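Arginyl-tRNA synthetase, putative (Plasmodium falciparum, PDB 5JLD) probably catalyses the ATP-dependent attachment of L-arginine to tRNA(Arg), releasing AMP and diphosphate and so supplying arginyl-tRNA for protein synthesis. Local coordinates at residues Y333-Q338 with V344-D349; T354-I359 with L375-F380; L417-T422 with I479-S484. All coordinates share one frame; numbering follows the deposited sequence.

Contact 1: Y333-Q338 with V344-D349; sequences YYRLTQ and VIYVTD
The last turn of helix 326-337 lies against the strand that follows it, and the backbones come nearest at Arg335 and Val344, whose CA atoms are 8.0 Å apart. Strand 343-349 runs between strands 133-137 and 374-380 in the parallel sheet of the Rossmann-type catalytic fold of class I synthetases, so the contact joins the end of a flanking helix to an inner strand of that sheet. Arg335 contributes the largest share, with Val344 next. The CB of Arg335 points at the strand, and the chain stays extended from CG to NE, so that the guanidinium reaches Tyr346 with its edge. On the way the aliphatic part passes Val344, with Arg335 CD 4.3 Å from Val344 CG1. At the far end Arg335 NH1 meets the outer part of the phenol, 3.1 Å from Tyr346 CE2. The edge of the guanidinium is turned to Tyr346 CZ, and the two planes stand 41° apart, too steep for a flat stack. The charge of Arg335 is answered by Asp137 of the adjoining strand, in a salt bridge from NH1; the same nitrogen thus pairs with the carboxylate and lies against the phenol. Tyr346 also packs on Phe356 of helix 353-364. In the final helical turn Tyr333 O takes two bonds, one from Thr337 N and one from the hydroxyl, with Thr337 OG1 2.8 Å from Tyr333 O; the two donors reach that oxygen from opposite faces of the carbonyl plane.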
loop_
_atom_site.group_PDB
_atom_site.type_symbol
_atom_site.label_atom_id
_atom_site.label_comp_id
_atom_site.label_asym_id
_atom_site.label_seq_id
_atom_site.Cartn_x
_atom_site.Cartn_y
_atom_site.Cartn_z
ATOM N N TYR A 333 -21.387 7.983 0.431
ATOM C CA TYR A 333 -22.124 9.097 1.059
ATOM C C TYR A 333 -21.721 9.312 2.523
ATOM O O TYR A 333 -21.436 10.438 2.961
ATOM C CB TYR A 333 -23.642 8.860 0.992
ATOM C CG TYR A 333 -24.411 9.720 1.981
ATOM C CD1 TYR A 333 -24.755 11.030 1.674
ATOM C CD2 TYR A 333 -24.758 9.229 3.236
ATOM C CE1 TYR A 333 -25.437 11.825 2.592
ATOM C CE2 TYR A 333 -25.433 10.013 4.152
ATOM C CZ TYR A 333 -25.777 11.304 3.822
ATOM O OH TYR A 333 -26.448 12.072 4.731
ATOM N N TYR A 334 -21.705 8.214 3.272
ATOM C CA TYR A 334 -21.381 8.240 4.690
ATOM C C TYR A 334 -19.938 8.690 4.911
ATOM O O TYR A 334 -19.681 9.546 5.737
ATOM C CB TYR A 334 -21.614 6.862 5.325
ATOM C CG TYR A 334 -21.188 6.766 6.782
ATOM C CD1 TYR A 334 -22.027 7.188 7.812
ATOM C CD2 TYR A 334 -19.930 6.261 7.122
ATOM C CE1 TYR A 334 -21.623 7.099 9.160
ATOM C CE2 TYR A 334 -19.525 6.169 8.441
ATOM C CZ TYR A 334 -20.369 6.593 9.454
ATOM O OH TYR A 334 -19.930 6.489 10.747
ATOM N N ARG A 335 -19.007 8.112 4.164
ATOM C CA ARG A 335 -17.589 8.431 4.330
ATOM C C ARG A 335 -17.322 9.897 4.010
ATOM O O ARG A 335 -16.541 10.560 4.697
ATOM C CB ARG A 335 -16.737 7.500 3.454
ATOM C CG ARG A 335 -16.871 6.049 3.917
ATOM C CD ARG A 335 -16.438 5.018 2.891
ATOM N NE ARG A 335 -16.464 3.696 3.510
ATOM C CZ ARG A 335 -16.137 2.549 2.922
ATOM N NH1 ARG A 335 -15.718 2.507 1.653
ATOM N NH2 ARG A 335 -16.208 1.430 3.623
ATOM N N LEU A 336 -18.016 10.422 3.007
ATOM C CA LEU A 336 -17.765 11.801 2.578
ATOM C C LEU A 336 -18.422 12.844 3.495
ATOM O O LEU A 336 -17.798 13.865 3.830
ATOM C CB LEU A 336 -18.246 11.991 1.140
ATOM C CG LEU A 336 -17.358 11.326 0.086
ATOM C CD1 LEU A 336 -18.027 11.421 -1.261
ATOM C CD2 LEU A 336 -15.986 11.986 0.044
ATOM N N THR A 337 -19.671 12.588 3.895
ATOM C CA THR A 337 -20.424 13.584 4.662
ATOM C C THR A 337 -20.260 13.420 6.179
ATOM O O THR A 337 -20.282 14.404 6.911
ATOM C CB THR A 337 -21.944 13.546 4.317
ATOM O OG1 THR A 337 -22.514 12.309 4.756
ATOM C CG2 THR A 337 -22.166 13.701 2.808
ATOM N N GLN A 338 -20.093 12.190 6.658
ATOM C CA GLN A 338 -20.072 11.971 8.105
ATOM C C GLN A 338 -18.658 11.779 8.645
ATOM O O GLN A 338 -18.372 12.179 9.769
ATOM C CB GLN A 338 -20.967 10.770 8.490
ATOM C CG GLN A 338 -22.354 10.803 7.831
ATOM C CD GLN A 338 -23.151 12.088 8.121
ATOM O OE1 GLN A 338 -23.291 12.517 9.276
ATOM N NE2 GLN A 338 -23.685 12.698 7.061
ATOM N N VAL A 344 -10.517 8.351 -0.330
ATOM C CA VAL A 344 -11.103 7.036 -0.090
ATOM C C VAL A 344 -10.575 6.026 -1.077
ATOM O O VAL A 344 -10.723 6.163 -2.303
ATOM C CB VAL A 344 -12.645 7.031 -0.180
ATOM C CG1 VAL A 344 -13.182 5.663 0.226
ATOM C CG2 VAL A 344 -13.241 8.118 0.697
ATOM N N ILE A 345 -9.996 4.979 -0.522
ATOM C CA ILE A 345 -9.306 4.006 -1.313
ATOM C C ILE A 345 -10.002 2.670 -1.180
ATOM O O ILE A 345 -10.158 2.177 -0.086
ATOM C CB ILE A 345 -7.825 3.905 -0.863
ATOM C CG1 ILE A 345 -7.090 5.215 -1.167
ATOM C CG2 ILE A 345 -7.160 2.715 -1.498
ATOM C CD1 ILE A 345 -5.762 5.379 -0.370
ATOM N N TYR A 346 -10.435 2.110 -2.300
ATOM C CA TYR A 346 -11.058 0.802 -2.345
ATOM C C TYR A 346 -10.086 -0.251 -2.872
ATOM O O TYR A 346 -9.734 -0.235 -4.043
ATOM C CB TYR A 346 -12.294 0.847 -3.236
ATOM C CG TYR A 346 -13.421 1.670 -2.661
ATOM C CD1 TYR A 346 -13.448 3.049 -2.834
ATOM C CD2 TYR A 346 -14.466 1.066 -1.949
ATOM C CE1 TYR A 346 -14.480 3.813 -2.313
ATOM C CE2 TYR A 346 -15.517 1.832 -1.413
ATOM C CZ TYR A 346 -15.504 3.204 -1.607
ATOM O OH TYR A 346 -16.500 3.987 -1.112
ATOM N N VAL A 347 -9.665 -1.169 -2.011
ATOM C CA VAL A 347 -8.773 -2.251 -2.416
ATOM C C VAL A 347 -9.605 -3.471 -2.816
ATOM O O VAL A 347 -10.198 -4.093 -1.947
ATOM C CB VAL A 347 -7.799 -2.634 -1.261
ATOM C CG1 VAL A 347 -6.978 -3.856 -1.630
ATOM C CG2 VAL A 347 -6.925 -1.462 -0.884
ATOM N N THR A 348 -9.691 -3.795 -4.112
ATOM C CA THR A 348 -10.494 -4.954 -4.544
ATOM C C THR A 348 -9.976 -5.671 -5.797
ATOM O O THR A 348 -9.063 -5.184 -6.446
ATOM C CB THR A 348 -11.986 -4.581 -4.869
ATOM O OG1 THR A 348 -12.072 -4.032 -6.193
ATOM C CG2 THR A 348 -12.582 -3.596 -3.865
ATOM N N ASP A 349 -10.598 -6.811 -6.138
ATOM C CA ASP A 349 -10.379 -7.471 -7.432
ATOM C C ASP A 349 -10.455 -6.446 -8.538
ATOM O O ASP A 349 -11.309 -5.546 -8.507
ATOM C CB ASP A 349 -11.419 -8.560 -7.739
ATOM C CG ASP A 349 -11.877 -9.298 -6.516
ATOM O OD1 ASP A 349 -11.094 -10.110 -5.980
ATOM O OD2 ASP A 349 -13.026 -9.056 -6.091
#

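Contact 2: T354-I359 with L375-F380; sequences THFETI and LMHVGF
Phe356 and His377 meet from helix and strand with their ring planes nearly parallel, 24° apart, yet slid so far that the rings barely overlap: the centroids are 5.8 Å from each other. His377 touches with CD2, against the CD2 and CB side of Phe356. His377 CD2 comes within 3.7 Å of Phe356 CD2 and within 4.0 Å of Phe356 CB, and the two side chains cross at about a right angle. The imidazole gets there because CG of His377 is anti to its own backbone N (chi1 -179°), which lifts the ring off the strand toward the helix. Backbone approach is closest at the same pair, with Phe356 CA and His377 CA 6.9 Å apart. The contact lies within the beta-alpha-beta unit formed by strand 343-349, helix 353-364 and strand 374-380, and joins its helix to its second strand. His377 NE2 is hydrogen-bonded to Thr348 of the first of those strands, which ties down the turn of the imidazole and leaves its CD2 for the phenylalanine. The phenylalanine is held from another direction too: His355 CD2 sits over the centre of its ring, 3.8 Å above the plane of Phe356, and His355 NE2 is itself hydrogen-bonded to Asp328 of helix 326-337. Farther along one side of the helix, Ile359 packs on Leu332 of that same helix 326-337.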
loop_
_atom_site.group_PDB
_atom_site.type_symbol
_atom_site.label_atom_id
_atom_site.label_comp_id
_atom_site.label_asym_id
_atom_site.label_seq_id
_atom_site.Cartn_x
_atom_site.Cartn_y
_atom_site.Cartn_z
ATOM N N THR A 354 -14.496 -0.959 -12.969
ATOM C CA THR A 354 -15.547 -0.237 -13.667
ATOM C C THR A 354 -16.671 0.127 -12.699
ATOM O O THR A 354 -17.071 1.307 -12.593
ATOM C CB THR A 354 -16.098 -1.082 -14.839
ATOM O OG1 THR A 354 -15.004 -1.546 -15.641
ATOM C CG2 THR A 354 -17.070 -0.288 -15.688
ATOM N N HIS A 355 -17.119 -0.881 -11.948
ATOM C CA HIS A 355 -18.163 -0.684 -10.945
ATOM C C HIS A 355 -17.809 0.514 -10.083
ATOM O O HIS A 355 -18.586 1.480 -10.014
ATOM C CB HIS A 355 -18.331 -1.950 -10.103
ATOM C CG HIS A 355 -19.203 -1.774 -8.905
ATOM N ND1 HIS A 355 -20.582 -1.798 -8.972
ATOM C CD2 HIS A 355 -18.890 -1.572 -7.603
ATOM C CE1 HIS A 355 -21.076 -1.618 -7.761
ATOM N NE2 HIS A 355 -20.072 -1.489 -6.912
ATOM N N PHE A 356 -16.598 0.524 -9.513
ATOM C CA PHE A 356 -16.300 1.609 -8.573
ATOM C C PHE A 356 -16.099 2.925 -9.319
ATOM O O PHE A 356 -16.477 3.999 -8.814
ATOM C CB PHE A 356 -15.102 1.272 -7.666
ATOM C CG PHE A 356 -15.472 0.343 -6.548
ATOM C CD1 PHE A 356 -16.172 0.824 -5.435
ATOM C CD2 PHE A 356 -15.195 -1.015 -6.629
ATOM C CE1 PHE A 356 -16.563 -0.031 -4.404
ATOM C CE2 PHE A 356 -15.587 -1.888 -5.605
ATOM C CZ PHE A 356 -16.268 -1.395 -4.488
ATOM N N GLU A 357 -15.586 2.846 -10.542
ATOM C CA GLU A 357 -15.440 4.059 -11.326
ATOM C C GLU A 357 -16.843 4.614 -11.571
ATOM O O GLU A 357 -17.074 5.829 -11.442
ATOM C CB GLU A 357 -14.681 3.791 -12.636
ATOM C CG GLU A 357 -13.183 3.667 -12.421
ATOM C CD GLU A 357 -12.376 3.755 -13.703
ATOM O OE1 GLU A 357 -12.731 3.062 -14.681
ATOM O OE2 GLU A 357 -11.390 4.527 -13.730
ATOM N N THR A 358 -17.791 3.714 -11.825
ATOM C CA THR A 358 -19.167 4.168 -12.067
ATOM C C THR A 358 -19.731 4.795 -10.791
ATOM O O THR A 358 -20.528 5.732 -10.845
ATOM C CB THR A 358 -20.108 3.040 -12.528
ATOM O OG1 THR A 358 -19.547 2.351 -13.654
ATOM C CG2 THR A 358 -21.466 3.614 -12.923
ATOM N N ILE A 359 -19.297 4.301 -9.637
ATOM C CA ILE A 359 -19.771 4.912 -8.405
ATOM C C ILE A 359 -19.155 6.303 -8.262
ATOM O O ILE A 359 -19.860 7.262 -7.902
ATOM C CB ILE A 359 -19.464 4.030 -7.182
ATOM C CG1 ILE A 359 -20.425 2.829 -7.179
ATOM C CG2 ILE A 359 -19.623 4.830 -5.868
ATOM C CD1 ILE A 359 -19.941 1.655 -6.382
ATOM N N LEU A 375 -10.760 9.793 -4.970
ATOM C CA LEU A 375 -11.387 8.495 -4.920
ATOM C C LEU A 375 -10.568 7.526 -5.749
ATOM O O LEU A 375 -10.391 7.714 -6.956
ATOM C CB LEU A 375 -12.835 8.568 -5.440
ATOM C CG LEU A 375 -13.774 9.574 -4.765
ATOM C CD1 LEU A 375 -15.114 9.653 -5.516
ATOM C CD2 LEU A 375 -13.983 9.258 -3.270
ATOM N N MET A 376 -10.085 6.473 -5.107
ATOM C CA MET A 376 -9.137 5.609 -5.766
ATOM C C MET A 376 -9.595 4.174 -5.718
ATOM O O MET A 376 -10.022 3.666 -4.683
ATOM C CB MET A 376 -7.751 5.729 -5.126
ATOM C CG MET A 376 -7.328 7.142 -4.736
ATOM S SD MET A 376 -5.581 7.256 -4.234
ATOM C CE MET A 376 -4.787 7.073 -5.828
ATOM N N HIS A 377 -9.505 3.517 -6.856
ATOM C CA HIS A 377 -9.649 2.087 -6.882
ATOM C C HIS A 377 -8.265 1.463 -6.994
ATOM O O HIS A 377 -7.519 1.796 -7.904
ATOM C CB HIS A 377 -10.528 1.656 -8.044
ATOM C CG HIS A 377 -10.740 0.177 -8.101
ATOM N ND1 HIS A 377 -10.015 -0.643 -8.938
ATOM C CD2 HIS A 377 -11.575 -0.629 -7.411
ATOM C CE1 HIS A 377 -10.407 -1.892 -8.771
ATOM N NE2 HIS A 377 -11.356 -1.915 -7.853
ATOM N N VAL A 378 -7.935 0.575 -6.059
ATOM C CA VAL A 378 -6.692 -0.187 -6.063
ATOM C C VAL A 378 -7.008 -1.656 -6.355
ATOM O O VAL A 378 -7.409 -2.420 -5.459
ATOM C CB VAL A 378 -5.938 -0.079 -4.706
ATOM C CG1 VAL A 378 -4.712 -0.972 -4.698
ATOM C CG2 VAL A 378 -5.558 1.372 -4.386
ATOM N N GLY A 379 -6.818 -2.050 -7.616
ATOM C CA GLY A 379 -7.194 -3.373 -8.072
ATOM C C GLY A 379 -6.106 -4.397 -7.868
ATOM O O GLY A 379 -4.928 -4.046 -7.876
ATOM N N PHE A 380 -6.473 -5.662 -7.679
ATOM C CA PHE A 380 -5.439 -6.705 -7.679
ATOM C C PHE A 380 -5.872 -7.908 -8.509
ATOM O O PHE A 380 -7.066 -8.153 -8.690
ATOM C CB PHE A 380 -5.077 -7.150 -6.251
ATOM C CG PHE A 380 -6.255 -7.655 -5.448
ATOM C CD1 PHE A 380 -6.752 -8.944 -5.639
ATOM C CD2 PHE A 380 -6.866 -6.842 -4.504
ATOM C CE1 PHE A 380 -7.843 -9.407 -4.909
ATOM C CE2 PHE A 380 -7.953 -7.307 -3.768
ATOM C CZ PHE A 380 -8.443 -8.591 -3.975
#

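Contact 3: L417-T422 with I479-S484; sequences LQRIET and IIYGYS
Arg419 and Tyr481 reach toward each other from opposite directions and meet through one phenol oxygen. Arg419 NH2 donates a hydrogen bond to Tyr481 OH at 2.8 Å, with an N-H...O angle of 132°, so the bond is short but clearly bent. Arg419 NE adds a weak second one, 3.3 Å from Tyr481 OH, and the hydroxyl therefore lies along the NE and NH2 side of the guanidinium, somewhat tilted from its plane, and accepts from both nitrogens. The flat groups are far from parallel, their planes standing 76° apart, and the guanidinium does not stack on the ring; the nearest ring carbons, Tyr481 CE1 and CZ, are each 3.5 Å from Arg419 NH2. One layer out, the arginine chain bends at chi3 (-61°), turning its head toward the tyrosine after CG and CD have run out from the helix. Long side chains are needed here, because the backbones stay well apart: Arg419 CA and Tyr481 CA, the closest pair, are separated by 12.1 Å. On the tyrosine side, Ser484 OG donates to Tyr481 O at 2.8 Å within helix 476-492, while the Tyr481 side chain also touches Leu593. The neighbouring Ile480 packs on Leu443 of helix 436-453 and Met582 of helix 564-584, seating this helix among others. On the arginine side, Arg419 lies on helix 401-420, and Ile420 beside it packs on Phe431. The arrangement is a polar bridge at the surface between a helix of the catalytic region and the helical DALR anticodon-binding region.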
loop_
_atom_site.group_PDB
_atom_site.type_symbol
_atom_site.label_atom_id
_atom_site.label_comp_id
_atom_site.label_asym_id
_atom_site.label_seq_id
_atom_site.Cartn_x
_atom_site.Cartn_y
_atom_site.Cartn_z
ATOM N N LEU A 417 15.523 -25.083 10.829
ATOM C CA LEU A 417 16.240 -26.111 11.579
ATOM C C LEU A 417 17.319 -26.750 10.716
ATOM O O LEU A 417 18.435 -27.007 11.187
ATOM C CB LEU A 417 15.280 -27.187 12.091
ATOM C CG LEU A 417 14.314 -26.849 13.231
ATOM C CD1 LEU A 417 13.192 -27.867 13.287
ATOM C CD2 LEU A 417 15.050 -26.810 14.566
ATOM N N GLN A 418 16.986 -26.995 9.450
ATOM C CA GLN A 418 17.955 -27.570 8.523
ATOM C C GLN A 418 19.172 -26.646 8.365
ATOM O O GLN A 418 20.299 -27.118 8.209
ATOM C CB GLN A 418 17.284 -27.858 7.173
ATOM C CG GLN A 418 18.200 -28.379 6.083
ATOM C CD GLN A 418 18.943 -27.268 5.373
ATOM O OE1 GLN A 418 18.390 -26.192 5.135
ATOM N NE2 GLN A 418 20.210 -27.511 5.049
ATOM N N ARG A 419 18.944 -25.335 8.417
ATOM C CA ARG A 419 20.042 -24.369 8.336
ATOM C C ARG A 419 20.857 -24.332 9.628
ATOM O O ARG A 419 22.086 -24.246 9.595
ATOM C CB ARG A 419 19.512 -22.968 8.025
ATOM C CG ARG A 419 19.066 -22.769 6.586
ATOM C CD ARG A 419 18.870 -21.297 6.274
ATOM N NE ARG A 419 17.848 -20.698 7.122
ATOM C CZ ARG A 419 16.592 -20.497 6.744
ATOM N NH1 ARG A 419 16.204 -20.849 5.526
ATOM N NH2 ARG A 419 15.724 -19.939 7.581
ATOM N N ILE A 420 20.165 -24.398 10.761
ATOM C CA ILE A 420 20.808 -24.363 12.071
ATOM C C ILE A 420 21.714 -25.579 12.266
ATOM O O ILE A 420 22.780 -25.476 12.880
ATOM C CB ILE A 420 19.756 -24.290 13.202
ATOM C CG1 ILE A 420 19.241 -22.857 13.345
ATOM C CG2 ILE A 420 20.334 -24.742 14.529
ATOM C CD1 ILE A 420 18.188 -22.683 14.427
ATOM N N GLU A 421 21.287 -26.714 11.712
ATOM C CA GLU A 421 22.039 -27.973 11.747
ATOM C C GLU A 421 23.548 -27.808 11.519
ATOM O O GLU A 421 24.355 -28.556 12.073
ATOM C CB GLU A 421 21.457 -28.932 10.703
ATOM C CG GLU A 421 22.085 -30.305 10.664
ATOM C CD GLU A 421 21.125 -31.349 10.129
ATOM O OE1 GLU A 421 20.319 -31.003 9.235
ATOM O OE2 GLU A 421 21.178 -32.512 10.591
ATOM N N THR A 422 23.917 -26.816 10.714
ATOM C CA THR A 422 25.315 -26.513 10.443
ATOM C C THR A 422 25.747 -25.215 11.132
ATOM O O THR A 422 26.378 -25.232 12.191
ATOM C CB THR A 422 25.564 -26.392 8.936
ATOM O OG1 THR A 422 25.337 -25.040 8.524
ATOM C CG2 THR A 422 24.626 -27.314 8.173
ATOM N N ILE A 479 15.235 -10.956 2.644
ATOM C CA ILE A 479 15.251 -9.607 3.193
ATOM C C ILE A 479 15.527 -9.680 4.694
ATOM O O ILE A 479 16.359 -8.937 5.249
ATOM C CB ILE A 479 13.924 -8.884 2.949
ATOM C CG1 ILE A 479 13.568 -8.881 1.457
ATOM C CG2 ILE A 479 13.981 -7.454 3.516
ATOM C CD1 ILE A 479 14.368 -7.908 0.613
ATOM N N ILE A 480 14.847 -10.625 5.331
ATOM C CA ILE A 480 14.962 -10.803 6.766
ATOM C C ILE A 480 16.391 -11.162 7.154
ATOM O O ILE A 480 16.956 -10.581 8.095
ATOM C CB ILE A 480 13.959 -11.863 7.251
ATOM C CG1 ILE A 480 12.539 -11.294 7.135
ATOM C CG2 ILE A 480 14.227 -12.271 8.693
ATOM C CD1 ILE A 480 11.467 -12.310 7.358
ATOM N N TYR A 481 17.001 -12.082 6.412
ATOM C CA TYR A 481 18.361 -12.477 6.759
ATOM C C TYR A 481 19.355 -11.356 6.490
ATOM O O TYR A 481 20.344 -11.219 7.214
ATOM C CB TYR A 481 18.757 -13.761 6.027
ATOM C CG TYR A 481 18.360 -14.963 6.842
ATOM C CD1 TYR A 481 17.063 -15.448 6.798
ATOM C CD2 TYR A 481 19.263 -15.576 7.705
ATOM C CE1 TYR A 481 16.676 -16.530 7.565
ATOM C CE2 TYR A 481 18.892 -16.667 8.473
ATOM C CZ TYR A 481 17.591 -17.141 8.397
ATOM O OH TYR A 481 17.190 -18.219 9.153
ATOM N N GLY A 482 19.073 -10.534 5.484
ATOM C CA GLY A 482 19.882 -9.352 5.242
ATOM C C GLY A 482 19.860 -8.453 6.463
ATOM O O GLY A 482 20.909 -7.986 6.961
ATOM N N TYR A 483 18.649 -8.242 6.971
ATOM C CA TYR A 483 18.471 -7.409 8.152
ATOM C C TYR A 483 19.238 -7.946 9.371
ATOM O O TYR A 483 19.948 -7.187 10.076
ATOM C CB TYR A 483 16.990 -7.274 8.495
ATOM C CG TYR A 483 16.778 -6.387 9.689
ATOM C CD1 TYR A 483 16.885 -5.001 9.576
ATOM C CD2 TYR A 483 16.508 -6.930 10.937
ATOM C CE1 TYR A 483 16.696 -4.182 10.672
ATOM C CE2 TYR A 483 16.325 -6.120 12.040
ATOM C CZ TYR A 483 16.417 -4.748 11.905
ATOM O OH TYR A 483 16.232 -3.949 13.010
ATOM N N SER A 484 19.094 -9.246 9.624
ATOM C CA SER A 484 19.795 -9.851 10.758
ATOM C C SER A 484 21.321 -9.777 10.583
ATOM O O SER A 484 22.056 -9.652 11.562
ATOM C CB SER A 484 19.360 -11.304 10.964
ATOM O OG SER A 484 19.633 -12.092 9.821
#

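How the contacts relate
Contacts 1 and 2 belong to one Rossmann-type core, their centres about 10 Å apart, and meet directly: strands 343-349 and 374-380 are neighbours in the sheet, joined by a probable hydrogen bond between Tyr346 O of contact 1 and Val378 N of contact 2. Contact 1 is buried and brings a charged arginine, salt-bridged to Asp137, against a tyrosine, whereas contact 2 is partly buried and chiefly aromatic. Contact 3 shares no element with them, although helix 401-420 is the next one after strand 374-380. Its centre lies about 42 Å from that of contact 1, on the opposite side of the chain's centre. There, at the surface, two helices are linked by hydrogen bonding with little packing.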